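Local structure of beta-lactamase Rm3 (Uncultured bacterium, 5IQK) at residues 28-34 and 220-225; 38-43 and 142-147; 96-101 and 130-135; 116-121 and 184-189; 201-205 and 261-265. The protein is a zinc-dependent beta-lactamase of subclass B3 that hydrolyses beta-lactam antibiotics and so probably confers resistance to them. All coordinates share one frame; numbering follows the deposited sequence.

Overall arrangement
Interactions 1 and 2 both reach the seven-stranded sheet and join it to parts of the five-stranded one. Both are largely buried. Interaction 1 lies nearest the centre of the molecule, relies on hydrogen bonds and holds a zinc ligand. Interaction 2 has no hydrogen bond across it and depends on apolar branches and two facing turns. Interaction 3 belongs to the same large sheet as interaction 2, but its backbone ladder runs at the sheet edge and is partly solvent-facing. Interactions 4 and 5 are more peripheral. The first joins two loops through an arginine, the second two helices through leucines. They touch where R264 meets S185 and F189.

Interaction 1. Residues 28-34 and 220-225; sequences MKGLSSV and ISAHPE. With ZN (zinc ion), chain D.
I220 meets V34 and S32 near the end of strand 218-221. CG2 of I220 lies 3.9 Å from CG2 of V34, and the two side chains meet at a slant. S221 turns its side chain off the contact but offers its carbonyl. OG of S32 donates to O of S221 at 2.7 Å. That hydroxyl stands anti to its own carbonyl carbon (chi1 -63°), which carries it across to the acceptor. A222 accepts from the backbone: N of S32 reaches O of A222 at 2.9 Å, with an angle of 163° at the hydrogen. H223 comes next. Its side chain runs beside that of L31, with CD2 of L31 3.7 Å from CE1 of H223. NE2 of H223 binds a zinc ion at 2.0 Å. D81, H82 and two waters are the other ligands. A further water sits in the ring plane, 2.7 Å from ND1 of H223. P224 packs its CD 3.3 Å from OG of S32. The side chain of E225 bends at chi2 and brings OE1 back to the water on ND1. That water accepts from ND1 and donates to O of G30 and OE1 of E225. The metal therefore holds the imidazole at one nitrogen and the bridged water at the other, which probably fixes its rotation. Through the carbonyl of G30 and this water, segment 28-34 probably helps to orient the zinc ligand.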
# COMPACT_ATOMS: atom_id res chain seq x y z
N MET A 28 -10.60 2.56 2.36
CA MET A 28 -11.61 2.08 3.29
C MET A 28 -11.10 2.22 4.73
O MET A 28 -10.00 2.71 4.95
CB MET A 28 -11.96 0.60 2.99
CG MET A 28 -12.77 0.36 1.72
SD MET A 28 -11.97 0.90 0.18
CE MET A 28 -10.39 0.05 0.27
N LYS A 29 -11.88 1.77 5.71
CA LYS A 29 -11.49 1.94 7.10
C LYS A 29 -10.21 1.15 7.45
O LYS A 29 -9.46 1.55 8.34
CB LYS A 29 -12.62 1.53 8.03
CG LYS A 29 -12.54 2.20 9.39
CD LYS A 29 -12.79 3.69 9.29
CE LYS A 29 -14.27 4.01 9.14
NZ LYS A 29 -14.53 5.46 8.95
N GLY A 30 -9.99 0.02 6.79
CA GLY A 30 -8.87 -0.83 7.16
C GLY A 30 -7.89 -1.13 6.05
O GLY A 30 -6.93 -1.90 6.26
N LEU A 31 -8.11 -0.54 4.87
CA LEU A 31 -7.27 -0.76 3.69
C LEU A 31 -7.08 0.53 2.91
O LEU A 31 -8.07 1.14 2.50
CB LEU A 31 -7.91 -1.81 2.78
CG LEU A 31 -8.14 -3.20 3.39
CD1 LEU A 31 -9.03 -4.02 2.46
CD2 LEU A 31 -6.81 -3.89 3.62
N SER A 32 -5.84 0.95 2.67
CA SER A 32 -5.61 2.24 2.04
C SER A 32 -5.68 2.17 0.53
O SER A 32 -5.40 1.14 -0.08
CB SER A 32 -4.25 2.82 2.46
OG SER A 32 -4.21 3.07 3.86
N SER A 33 -6.13 3.26 -0.06
CA SER A 33 -6.00 3.52 -1.48
C SER A 33 -5.79 5.02 -1.60
O SER A 33 -6.43 5.79 -0.89
CB SER A 33 -7.24 3.07 -2.26
OG SER A 33 -7.06 3.30 -3.66
N VAL A 34 -4.86 5.44 -2.46
CA VAL A 34 -4.48 6.84 -2.53
C VAL A 34 -4.51 7.33 -3.98
O VAL A 34 -4.01 6.66 -4.89
CB VAL A 34 -3.06 7.06 -1.91
CG1 VAL A 34 -2.52 8.47 -2.23
CG2 VAL A 34 -3.10 6.84 -0.40
N ILE A 220 1.29 7.49 4.49
CA ILE A 220 0.12 6.62 4.44
C ILE A 220 0.60 5.16 4.42
O ILE A 220 1.35 4.76 3.52
CB ILE A 220 -0.77 6.89 3.22
CG1 ILE A 220 -1.16 8.37 3.13
CG2 ILE A 220 -2.01 6.00 3.28
CD1 ILE A 220 -0.24 9.18 2.23
N SER A 221 0.19 4.38 5.40
CA SER A 221 0.54 2.95 5.41
C SER A 221 -0.55 2.11 4.74
O SER A 221 -1.73 2.46 4.80
CB SER A 221 0.76 2.45 6.85
OG SER A 221 -0.32 2.86 7.67
N ALA A 222 -0.14 1.01 4.11
CA ALA A 222 -1.06 0.15 3.36
C ALA A 222 -2.27 -0.25 4.21
O ALA A 222 -3.40 -0.28 3.72
CB ALA A 222 -0.32 -1.09 2.86
N HIS A 223 -2.03 -0.52 5.49
CA HIS A 223 -3.12 -0.61 6.47
C HIS A 223 -3.11 0.69 7.26
O HIS A 223 -2.17 0.94 8.01
CB HIS A 223 -2.96 -1.84 7.39
CG HIS A 223 -3.25 -3.15 6.72
ND1 HIS A 223 -4.40 -3.87 6.95
CD2 HIS A 223 -2.53 -3.86 5.82
CE1 HIS A 223 -4.38 -4.97 6.21
NE2 HIS A 223 -3.25 -4.99 5.53
N PRO A 224 -4.13 1.56 7.05
CA PRO A 224 -4.06 2.96 7.51
C PRO A 224 -3.86 3.14 9.02
O PRO A 224 -3.15 4.06 9.39
CB PRO A 224 -5.41 3.55 7.06
CG PRO A 224 -6.31 2.38 6.85
CD PRO A 224 -5.40 1.27 6.37
N GLU A 225 -4.43 2.28 9.86
CA GLU A 225 -4.27 2.45 11.30
C GLU A 225 -2.81 2.28 11.74
O GLU A 225 -2.43 2.74 12.81
CB GLU A 225 -5.16 1.49 12.09
CG GLU A 225 -6.17 0.72 11.26
CD GLU A 225 -5.53 -0.36 10.41
OE1 GLU A 225 -5.80 -0.40 9.19
OE2 GLU A 225 -4.75 -1.17 10.96
ZN ZN D . -2.81 -6.16 3.93
O HOH W 1 -6.45 -3.07 8.50
O HOH W 2 -0.60 -6.43 4.78
O HOH W 3 -2.00 -8.11 3.96

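Interaction 2. Residues 38-43 and 142-147; sequences SPQGHV and VGPVYL
V43 packs against V142 and L147 between the two sheets of the metallo-beta-lactamase alpha-beta/beta-alpha sandwich. Strand 42-45 belongs to the large sheet. Strands 139-142 and 145-151 form a hairpin at the edge of the other. The apolar contacts are the deepest. CG2 of V43 lies 3.6 Å from CG2 of V142, and the two valines run alongside one another, pointing opposite ways. V43 and L147 reach tip to tip, with CG2 of V43 3.5 Å from CD1 of L147. With CG1 anti to the backbone N (chi1 179°), V43 turns both methyls to CD1 of L147. L74 also touches V43 and L147, and W162 and W164 pack on the leucine.

Further out, two turns face each other. A type I turn, S38 to G41, faces the type II' turn of the hairpin, V142 to V145. G143 has the positive phi of such a turn (58°). OE1 of Q40 comes within 3.1 Å of CA of G143, and the glutamine crosses P144 at a slant. CB and OG of S38 lie against the P144 ring, OG being 3.8 Å from CD of P144. CG1 of V142 rests by the carbonyl O of G41.

No hydrogen bond crosses between the segments. Each turn keeps its polar bonds to itself. N of V142 donates to O of V145 in the hairpin turn. In 38-43, N of Q40 donates to OG of S38 at 3.1 Å, an ST turn. OG of S38 in turn donates to O of G41 at 2.7 Å, in the carbonyl plane and on a lone pair.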
# COMPACT_ATOMS: atom_id res chain seq x y z
N SER A 38 -3.54 15.05 -11.41
CA SER A 38 -2.97 16.10 -12.25
C SER A 38 -3.94 16.38 -13.39
O SER A 38 -4.87 15.60 -13.63
CB SER A 38 -1.60 15.70 -12.79
OG SER A 38 -1.72 14.98 -14.01
N PRO A 39 -3.75 17.50 -14.10
CA PRO A 39 -4.64 17.78 -15.23
C PRO A 39 -4.40 16.85 -16.42
O PRO A 39 -5.20 16.82 -17.35
CB PRO A 39 -4.31 19.23 -15.58
CG PRO A 39 -2.93 19.45 -15.07
CD PRO A 39 -2.82 18.61 -13.83
N GLN A 40 -3.30 16.10 -16.37
CA GLN A 40 -2.96 15.12 -17.40
C GLN A 40 -3.37 13.70 -17.01
O GLN A 40 -3.02 12.74 -17.68
CB GLN A 40 -1.46 15.17 -17.69
CG GLN A 40 -1.00 16.51 -18.28
CD GLN A 40 0.49 16.56 -18.50
OE1 GLN A 40 1.10 15.58 -18.94
NE2 GLN A 40 1.10 17.70 -18.18
N GLY A 41 -4.11 13.57 -15.92
CA GLY A 41 -4.57 12.27 -15.45
C GLY A 41 -3.98 11.93 -14.10
O GLY A 41 -3.08 12.63 -13.62
N HIS A 42 -4.45 10.85 -13.50
CA HIS A 42 -4.10 10.54 -12.12
C HIS A 42 -3.39 9.20 -11.91
O HIS A 42 -3.42 8.30 -12.75
CB HIS A 42 -5.34 10.53 -11.23
CG HIS A 42 -6.35 11.57 -11.58
ND1 HIS A 42 -6.02 12.89 -11.78
CD2 HIS A 42 -7.68 11.47 -11.79
CE1 HIS A 42 -7.11 13.57 -12.08
NE2 HIS A 42 -8.14 12.74 -12.09
N VAL A 43 -2.78 9.10 -10.75
CA VAL A 43 -2.17 7.87 -10.28
C VAL A 43 -2.99 7.35 -9.11
O VAL A 43 -3.41 8.13 -8.24
CB VAL A 43 -0.72 8.08 -9.84
CG1 VAL A 43 -0.11 6.75 -9.32
CG2 VAL A 43 0.10 8.61 -11.01
N VAL A 142 2.89 10.20 -14.49
CA VAL A 142 1.74 10.58 -15.29
C VAL A 142 1.80 12.09 -15.32
O VAL A 142 1.53 12.74 -14.32
CB VAL A 142 0.40 10.09 -14.70
CG1 VAL A 142 -0.77 10.61 -15.55
CG2 VAL A 142 0.38 8.57 -14.59
N GLY A 143 2.19 12.64 -16.46
CA GLY A 143 2.42 14.07 -16.55
C GLY A 143 3.46 14.53 -15.55
O GLY A 143 4.57 14.00 -15.52
N PRO A 144 3.10 15.50 -14.70
CA PRO A 144 4.04 16.12 -13.76
C PRO A 144 4.25 15.37 -12.45
O PRO A 144 5.17 15.73 -11.71
CB PRO A 144 3.38 17.47 -13.48
CG PRO A 144 1.93 17.14 -13.52
CD PRO A 144 1.79 16.15 -14.66
N VAL A 145 3.43 14.37 -12.15
CA VAL A 145 3.63 13.61 -10.91
C VAL A 145 4.57 12.45 -11.15
O VAL A 145 4.33 11.59 -12.00
CB VAL A 145 2.30 13.11 -10.32
CG1 VAL A 145 1.42 12.53 -11.39
CG2 VAL A 145 2.55 12.07 -9.21
N TYR A 146 5.68 12.47 -10.43
CA TYR A 146 6.74 11.48 -10.56
C TYR A 146 6.86 10.64 -9.31
O TYR A 146 7.05 11.16 -8.21
CB TYR A 146 8.07 12.14 -10.89
CG TYR A 146 8.09 12.68 -12.30
CD1 TYR A 146 8.72 11.97 -13.32
CD2 TYR A 146 7.49 13.89 -12.61
CE1 TYR A 146 8.75 12.46 -14.61
CE2 TYR A 146 7.50 14.38 -13.91
CZ TYR A 146 8.13 13.66 -14.91
OH TYR A 146 8.15 14.15 -16.20
N LEU A 147 6.66 9.34 -9.48
CA LEU A 147 6.67 8.39 -8.38
C LEU A 147 7.93 7.55 -8.46
O LEU A 147 8.44 7.30 -9.55
CB LEU A 147 5.42 7.52 -8.43
CG LEU A 147 4.17 8.36 -8.21
CD1 LEU A 147 3.19 8.15 -9.34
CD2 LEU A 147 3.55 8.01 -6.88

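Interaction 3. Residues 96-101 and 130-135; sequences LVAASP and DMRLAR
V97 and A99 bond to R132 and A134 in a parallel ladder between strands 96-99 and 131-133. With helix 101-109 the two strands form a beta-alpha-beta crossover at the edge of the large sheet. The short strand axes lie at 31° to each other.

The tight part is the backbone. N of R132 donates to O of V97 at 2.8 Å. N of A99 donates to O of R132 at 3.1 Å. N of A134 donates to O of A99 at 2.7 Å. CA-H groups of M131, A98 and L133 also lie against the carbonyls of the ladder. On the side facing the other sheet the side chains are small: CB of A98 is 4.4 Å from CB of A134, and F140 touches both. V97 and M131 project from the opposite face, where L107 of the helix meets both. S100 caps this helix through its OG, bonded to N of A103 and to O of G158.

The loose part lies at the two ends and on the exposed side. N of V97 reaches O of D130 at 3.5 Å, a weak bond. P101 and R135 cross at about a right angle, with CG of P101 3.4 Å from NH1 of R135. R132 bends at chi2 (-56°), which lays its guanidinium beside L96. CD1 of L96 lies over one face of that group, nearer its edge than its centre, 3.5 Å from CZ of R132.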
# COMPACT_ATOMS: atom_id res chain seq x y z
N LEU A 96 -2.50 0.91 -16.96
CA LEU A 96 -1.54 -0.14 -16.63
C LEU A 96 -1.33 -0.23 -15.13
O LEU A 96 -1.48 0.77 -14.43
CB LEU A 96 -0.20 0.10 -17.32
CG LEU A 96 -0.25 -0.11 -18.83
CD1 LEU A 96 0.95 0.55 -19.49
CD2 LEU A 96 -0.30 -1.60 -19.12
N VAL A 97 -0.99 -1.42 -14.65
CA VAL A 97 -0.69 -1.63 -13.24
C VAL A 97 0.81 -1.89 -13.05
O VAL A 97 1.39 -2.73 -13.73
CB VAL A 97 -1.49 -2.82 -12.65
CG1 VAL A 97 -0.99 -3.17 -11.28
CG2 VAL A 97 -2.98 -2.49 -12.60
N ALA A 98 1.44 -1.16 -12.14
CA ALA A 98 2.85 -1.38 -11.85
C ALA A 98 3.02 -2.12 -10.53
O ALA A 98 2.42 -1.75 -9.52
CB ALA A 98 3.62 -0.07 -11.84
N ALA A 99 3.83 -3.16 -10.54
CA ALA A 99 4.07 -3.98 -9.36
C ALA A 99 5.47 -4.56 -9.44
O ALA A 99 6.05 -4.62 -10.52
CB ALA A 99 3.04 -5.08 -9.25
N SER A 100 5.99 -5.02 -8.30
CA SER A 100 7.31 -5.65 -8.29
C SER A 100 7.28 -6.94 -9.11
O SER A 100 6.22 -7.52 -9.34
CB SER A 100 7.74 -5.96 -6.85
OG SER A 100 6.95 -6.99 -6.30
N PRO A 101 8.46 -7.40 -9.56
CA PRO A 101 8.51 -8.67 -10.28
C PRO A 101 7.85 -9.79 -9.49
O PRO A 101 7.08 -10.58 -10.05
CB PRO A 101 10.01 -8.91 -10.44
CG PRO A 101 10.56 -7.52 -10.54
CD PRO A 101 9.75 -6.69 -9.59
N ASP A 130 -2.84 -6.72 -17.50
CA ASP A 130 -1.75 -5.95 -18.11
C ASP A 130 -0.91 -5.22 -17.07
O ASP A 130 -1.44 -4.44 -16.27
CB ASP A 130 -2.31 -4.97 -19.13
CG ASP A 130 -3.05 -5.67 -20.25
OD1 ASP A 130 -2.46 -6.57 -20.88
OD2 ASP A 130 -4.23 -5.33 -20.48
N MET A 131 0.40 -5.47 -17.07
CA MET A 131 1.26 -4.96 -16.01
C MET A 131 2.62 -4.43 -16.46
O MET A 131 3.12 -4.80 -17.51
CB MET A 131 1.48 -6.06 -14.98
CG MET A 131 0.25 -6.37 -14.16
SD MET A 131 0.65 -7.54 -12.89
CE MET A 131 0.80 -9.05 -13.84
N ARG A 132 3.20 -3.56 -15.64
CA ARG A 132 4.57 -3.10 -15.84
C ARG A 132 5.38 -3.41 -14.59
O ARG A 132 4.92 -3.18 -13.48
CB ARG A 132 4.61 -1.60 -16.15
CG ARG A 132 3.89 -1.22 -17.43
CD ARG A 132 4.45 -2.00 -18.60
NE ARG A 132 3.73 -1.77 -19.85
CZ ARG A 132 3.99 -0.78 -20.69
NH1 ARG A 132 4.97 0.08 -20.43
NH2 ARG A 132 3.29 -0.65 -21.81
N LEU A 133 6.59 -3.92 -14.76
CA LEU A 133 7.37 -4.28 -13.58
C LEU A 133 8.02 -3.05 -12.96
O LEU A 133 8.63 -2.24 -13.66
CB LEU A 133 8.42 -5.33 -13.95
CG LEU A 133 7.81 -6.63 -14.46
CD1 LEU A 133 8.90 -7.65 -14.76
CD2 LEU A 133 6.84 -7.19 -13.44
N ALA A 134 7.88 -2.93 -11.64
CA ALA A 134 8.49 -1.85 -10.88
C ALA A 134 9.63 -2.38 -10.03
O ALA A 134 9.42 -3.12 -9.07
CB ALA A 134 7.45 -1.17 -9.99
N ARG A 135 10.86 -2.00 -10.37
CA ARG A 135 12.02 -2.46 -9.64
C ARG A 135 12.44 -1.35 -8.67
O ARG A 135 12.00 -0.21 -8.81
CB ARG A 135 13.15 -2.78 -10.61
CG ARG A 135 12.72 -3.76 -11.68
CD ARG A 135 13.86 -4.25 -12.54
NE ARG A 135 13.36 -5.11 -13.61
CZ ARG A 135 13.17 -6.42 -13.50
NH1 ARG A 135 13.44 -7.04 -12.36
NH2 ARG A 135 12.71 -7.10 -14.54

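Interaction 4. Residues 116-121 and 184-189; sequences DPQYHA and VSRPGF. With ZN (zinc ion), chain F.
N of R186 donates to O of P117 at 3.1 Å with an angle of 165°, joining two loops, of which 116-121 folds into two successive beta turns and 184-189 into one. The side chain of R186 carries most of the contact. Its CG lies between the backbone N and the carbonyl carbon (chi1 73°), and the chain then runs extended to NE. This lays the guanidinium over the turn of 116-119. NH2 of R186 makes weak hydrogen bonds to O of P117 at 2.8 Å and to O of D116 at 3.2 Å. O of Y119 lies over one face, near the rim, without a hydrogen bond; the three carbonyls together probably favour the positive charge. A121 flanks the arm, with CB of A121 3.7 Å from CB of R186. A water on a separate, outlying zinc ion, held by H120 ND1, accepts a weak bond from NE of R186. On the other flank P117 lies on F189. CA of P117 stands 3.7 Å above the ring centre of F189, a CH-pi contact over the face.

N of Q118 donates to OD2 of D116 at 2.8 Å, an Asx turn. The same OD2 is bonded to NE2 of H79, an active-site zinc ligand. V184 touches H155, another such ligand. The paired loops thus border the active-site zinc centre of this metallo-beta-lactamase, where D116 is a second-shell residue.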
# COMPACT_ATOMS: atom_id res chain seq x y z
N ASP A 116 5.18 -17.10 -0.12
CA ASP A 116 4.40 -16.12 0.64
C ASP A 116 4.10 -16.66 2.03
O ASP A 116 3.74 -17.83 2.19
CB ASP A 116 3.10 -15.80 -0.09
CG ASP A 116 2.46 -14.51 0.40
OD1 ASP A 116 2.54 -13.50 -0.33
OD2 ASP A 116 1.87 -14.52 1.51
N PRO A 117 4.29 -15.81 3.05
CA PRO A 117 3.96 -16.27 4.42
C PRO A 117 2.49 -16.69 4.56
O PRO A 117 2.18 -17.45 5.49
CB PRO A 117 4.27 -15.04 5.28
CG PRO A 117 5.32 -14.30 4.50
CD PRO A 117 4.96 -14.51 3.05
N GLN A 118 1.62 -16.25 3.65
CA GLN A 118 0.22 -16.65 3.70
C GLN A 118 -0.23 -17.51 2.52
O GLN A 118 -1.43 -17.62 2.22
CB GLN A 118 -0.66 -15.41 3.85
CG GLN A 118 -0.31 -14.63 5.10
CD GLN A 118 -1.19 -13.42 5.32
OE1 GLN A 118 -0.68 -12.30 5.52
NE2 GLN A 118 -2.50 -13.63 5.33
N TYR A 119 0.73 -18.19 1.89
CA TYR A 119 0.43 -19.18 0.85
C TYR A 119 -0.53 -20.23 1.41
O TYR A 119 -0.37 -20.61 2.55
CB TYR A 119 1.72 -19.87 0.38
CG TYR A 119 1.50 -20.93 -0.66
CD1 TYR A 119 1.67 -22.29 -0.36
CD2 TYR A 119 1.13 -20.58 -1.95
CE1 TYR A 119 1.47 -23.26 -1.33
CE2 TYR A 119 0.94 -21.53 -2.93
CZ TYR A 119 1.10 -22.88 -2.61
OH TYR A 119 0.90 -23.82 -3.59
N HIS A 120 -1.52 -20.66 0.63
CA HIS A 120 -2.46 -21.71 1.05
C HIS A 120 -3.45 -21.20 2.10
O HIS A 120 -4.26 -21.97 2.61
CB HIS A 120 -1.69 -22.95 1.62
CG HIS A 120 -2.43 -24.24 1.51
ND1 HIS A 120 -2.12 -25.34 2.28
CD2 HIS A 120 -3.44 -24.64 0.69
CE1 HIS A 120 -2.91 -26.35 1.95
NE2 HIS A 120 -3.72 -25.95 0.99
N ALA A 121 -3.41 -19.90 2.41
CA ALA A 121 -4.23 -19.37 3.50
C ALA A 121 -4.99 -18.10 3.09
O ALA A 121 -5.50 -17.38 3.95
CB ALA A 121 -3.36 -19.08 4.73
N VAL A 184 3.62 -11.09 10.04
CA VAL A 184 2.47 -11.94 10.31
C VAL A 184 2.36 -12.94 9.16
O VAL A 184 2.88 -12.70 8.06
CB VAL A 184 1.17 -11.13 10.42
CG1 VAL A 184 1.30 -10.07 11.49
CG2 VAL A 184 0.86 -10.46 9.08
N SER A 185 1.71 -14.07 9.42
CA SER A 185 1.67 -15.18 8.46
C SER A 185 0.52 -16.13 8.76
O SER A 185 -0.20 -15.95 9.74
CB SER A 185 2.99 -15.97 8.52
OG SER A 185 3.05 -16.68 9.76
N ARG A 186 0.38 -17.17 7.95
CA ARG A 186 -0.44 -18.28 8.38
C ARG A 186 0.23 -18.96 9.57
O ARG A 186 1.47 -18.90 9.72
CB ARG A 186 -0.66 -19.28 7.23
CG ARG A 186 0.56 -20.15 6.84
CD ARG A 186 0.23 -20.76 5.50
NE ARG A 186 1.21 -21.64 4.85
CZ ARG A 186 2.33 -21.24 4.25
NH1 ARG A 186 3.10 -22.11 3.63
NH2 ARG A 186 2.72 -19.96 4.29
N PRO A 187 -0.56 -19.57 10.46
CA PRO A 187 0.07 -20.29 11.56
C PRO A 187 1.01 -21.38 11.05
O PRO A 187 0.73 -22.03 10.04
CB PRO A 187 -1.12 -20.90 12.32
CG PRO A 187 -2.23 -19.92 12.06
CD PRO A 187 -2.03 -19.52 10.60
N GLY A 188 2.14 -21.53 11.72
CA GLY A 188 3.09 -22.56 11.33
C GLY A 188 4.22 -22.07 10.46
O GLY A 188 5.28 -22.68 10.46
N PHE A 189 4.00 -20.97 9.72
CA PHE A 189 5.07 -20.36 8.93
C PHE A 189 6.10 -19.76 9.86
O PHE A 189 5.74 -19.17 10.88
CB PHE A 189 4.52 -19.28 7.99
CG PHE A 189 5.58 -18.55 7.21
CD1 PHE A 189 6.04 -19.05 6.00
CD2 PHE A 189 6.14 -17.37 7.69
CE1 PHE A 189 7.02 -18.39 5.27
CE2 PHE A 189 7.12 -16.69 6.97
CZ PHE A 189 7.56 -17.21 5.76
ZN ZN F . -0.53 -25.68 3.81
O HOH W 4 -0.89 -24.22 5.22

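Interaction 5. Residues 201-205 and 261-265; sequences LADLR and LDSRL
L261 meets L204 and R205 with its two methyl branches and has more surface buried here than any other residue. Its CG is anti to the backbone N (chi1 -179°), which sends the branches out toward helix 200-212. CD1 of L261 lies 3.8 Å from CD1 of L204. CD2 of L261 sits over the centre of one face of the R205 guanidinium, 3.6 Å from CZ of R205.

R205 comes second. Its chain bends at chi2 (-72°) and brings the flat group over to the other helix. NH2 of R205 also touches L265, 3.7 Å from its CD1. NH2 of R205 stays 4.4 Å from OD1 of D262, beyond a salt bridge. A water at the edge of the guanidinium, in its plane, links the two residues instead, accepting from NH1 of R205 and donating to OD1 of D262.

L265 is third. L265 and L201 overlap flank to flank, with CD2 of L265 4.0 Å from CD2 of L201. The leucines form an apolar strip, and the exposed R205 lies over its solvent-facing edge.

The short helix axes stay 13.1 Å apart, so the contact is made by the outer ends of the leucines and the arginine. At 162° the helices run nearly antiparallel. Disulfide C216-C250 ties the chain just after helix 200-212 to the start of helix 249-269. The pair belongs to an outer helical layer of the alpha-beta/beta-alpha sandwich.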
# COMPACT_ATOMS: atom_id res chain seq x y z
N LEU A 201 14.11 -12.74 6.74
CA LEU A 201 14.71 -11.87 7.76
C LEU A 201 15.62 -10.82 7.16
O LEU A 201 15.60 -9.67 7.59
CB LEU A 201 15.50 -12.67 8.79
CG LEU A 201 14.67 -13.53 9.74
CD1 LEU A 201 15.56 -14.19 10.78
CD2 LEU A 201 13.60 -12.67 10.40
N ALA A 202 16.43 -11.21 6.18
CA ALA A 202 17.28 -10.24 5.49
C ALA A 202 16.42 -9.17 4.81
O ALA A 202 16.74 -7.98 4.84
CB ALA A 202 18.17 -10.94 4.49
N ASP A 203 15.32 -9.61 4.19
CA ASP A 203 14.38 -8.66 3.57
C ASP A 203 13.80 -7.66 4.57
O ASP A 203 13.81 -6.45 4.32
CB ASP A 203 13.23 -9.41 2.90
CG ASP A 203 13.58 -9.93 1.53
OD1 ASP A 203 14.72 -9.69 1.08
OD2 ASP A 203 12.73 -10.59 0.92
N LEU A 204 13.27 -8.17 5.68
CA LEU A 204 12.68 -7.30 6.70
C LEU A 204 13.70 -6.31 7.26
O LEU A 204 13.39 -5.12 7.37
CB LEU A 204 12.09 -8.13 7.85
CG LEU A 204 10.72 -8.78 7.65
CD1 LEU A 204 10.45 -9.80 8.75
CD2 LEU A 204 9.60 -7.73 7.61
N ARG A 205 14.90 -6.77 7.59
CA ARG A 205 15.92 -5.88 8.12
C ARG A 205 16.31 -4.78 7.14
O ARG A 205 16.48 -3.63 7.53
CB ARG A 205 17.19 -6.64 8.53
CG ARG A 205 16.98 -7.77 9.52
CD ARG A 205 16.66 -7.23 10.90
NE ARG A 205 16.50 -8.30 11.88
CZ ARG A 205 15.90 -8.13 13.06
NH1 ARG A 205 15.42 -6.93 13.38
NH2 ARG A 205 15.78 -9.15 13.90
N LEU A 261 8.54 -7.65 15.10
CA LEU A 261 9.44 -8.72 14.67
C LEU A 261 10.17 -9.39 15.84
O LEU A 261 10.32 -10.62 15.87
CB LEU A 261 10.46 -8.21 13.64
CG LEU A 261 11.41 -9.30 13.14
CD1 LEU A 261 10.64 -10.45 12.49
CD2 LEU A 261 12.44 -8.74 12.18
N ASP A 262 10.63 -8.59 16.81
CA ASP A 262 11.33 -9.14 17.98
C ASP A 262 10.44 -10.12 18.74
O ASP A 262 10.90 -11.19 19.16
CB ASP A 262 11.77 -8.03 18.93
CG ASP A 262 12.89 -7.17 18.36
OD1 ASP A 262 13.63 -7.66 17.48
OD2 ASP A 262 13.03 -6.02 18.81
N SER A 263 9.18 -9.75 18.91
CA SER A 263 8.22 -10.61 19.59
C SER A 263 7.95 -11.87 18.80
O SER A 263 7.84 -12.96 19.38
CB SER A 263 6.89 -9.88 19.82
OG SER A 263 7.04 -8.84 20.76
N ARG A 264 7.82 -11.71 17.49
CA ARG A 264 7.53 -12.83 16.61
C ARG A 264 8.67 -13.85 16.63
O ARG A 264 8.42 -15.06 16.79
CB ARG A 264 7.29 -12.32 15.18
CG ARG A 264 7.21 -13.40 14.11
CD ARG A 264 6.06 -14.36 14.36
NE ARG A 264 6.05 -15.42 13.36
CZ ARG A 264 5.05 -15.66 12.52
NH1 ARG A 264 3.95 -14.91 12.57
NH2 ARG A 264 5.15 -16.66 11.65
N LEU A 265 9.90 -13.37 16.50
CA LEU A 265 11.08 -14.24 16.56
C LEU A 265 11.20 -14.94 17.90
O LEU A 265 11.64 -16.09 17.97
CB LEU A 265 12.35 -13.45 16.27
CG LEU A 265 12.38 -12.94 14.83
CD1 LEU A 265 13.66 -12.16 14.53
CD2 LEU A 265 12.21 -14.11 13.86
O HOH W 5 13.87 -6.42 15.32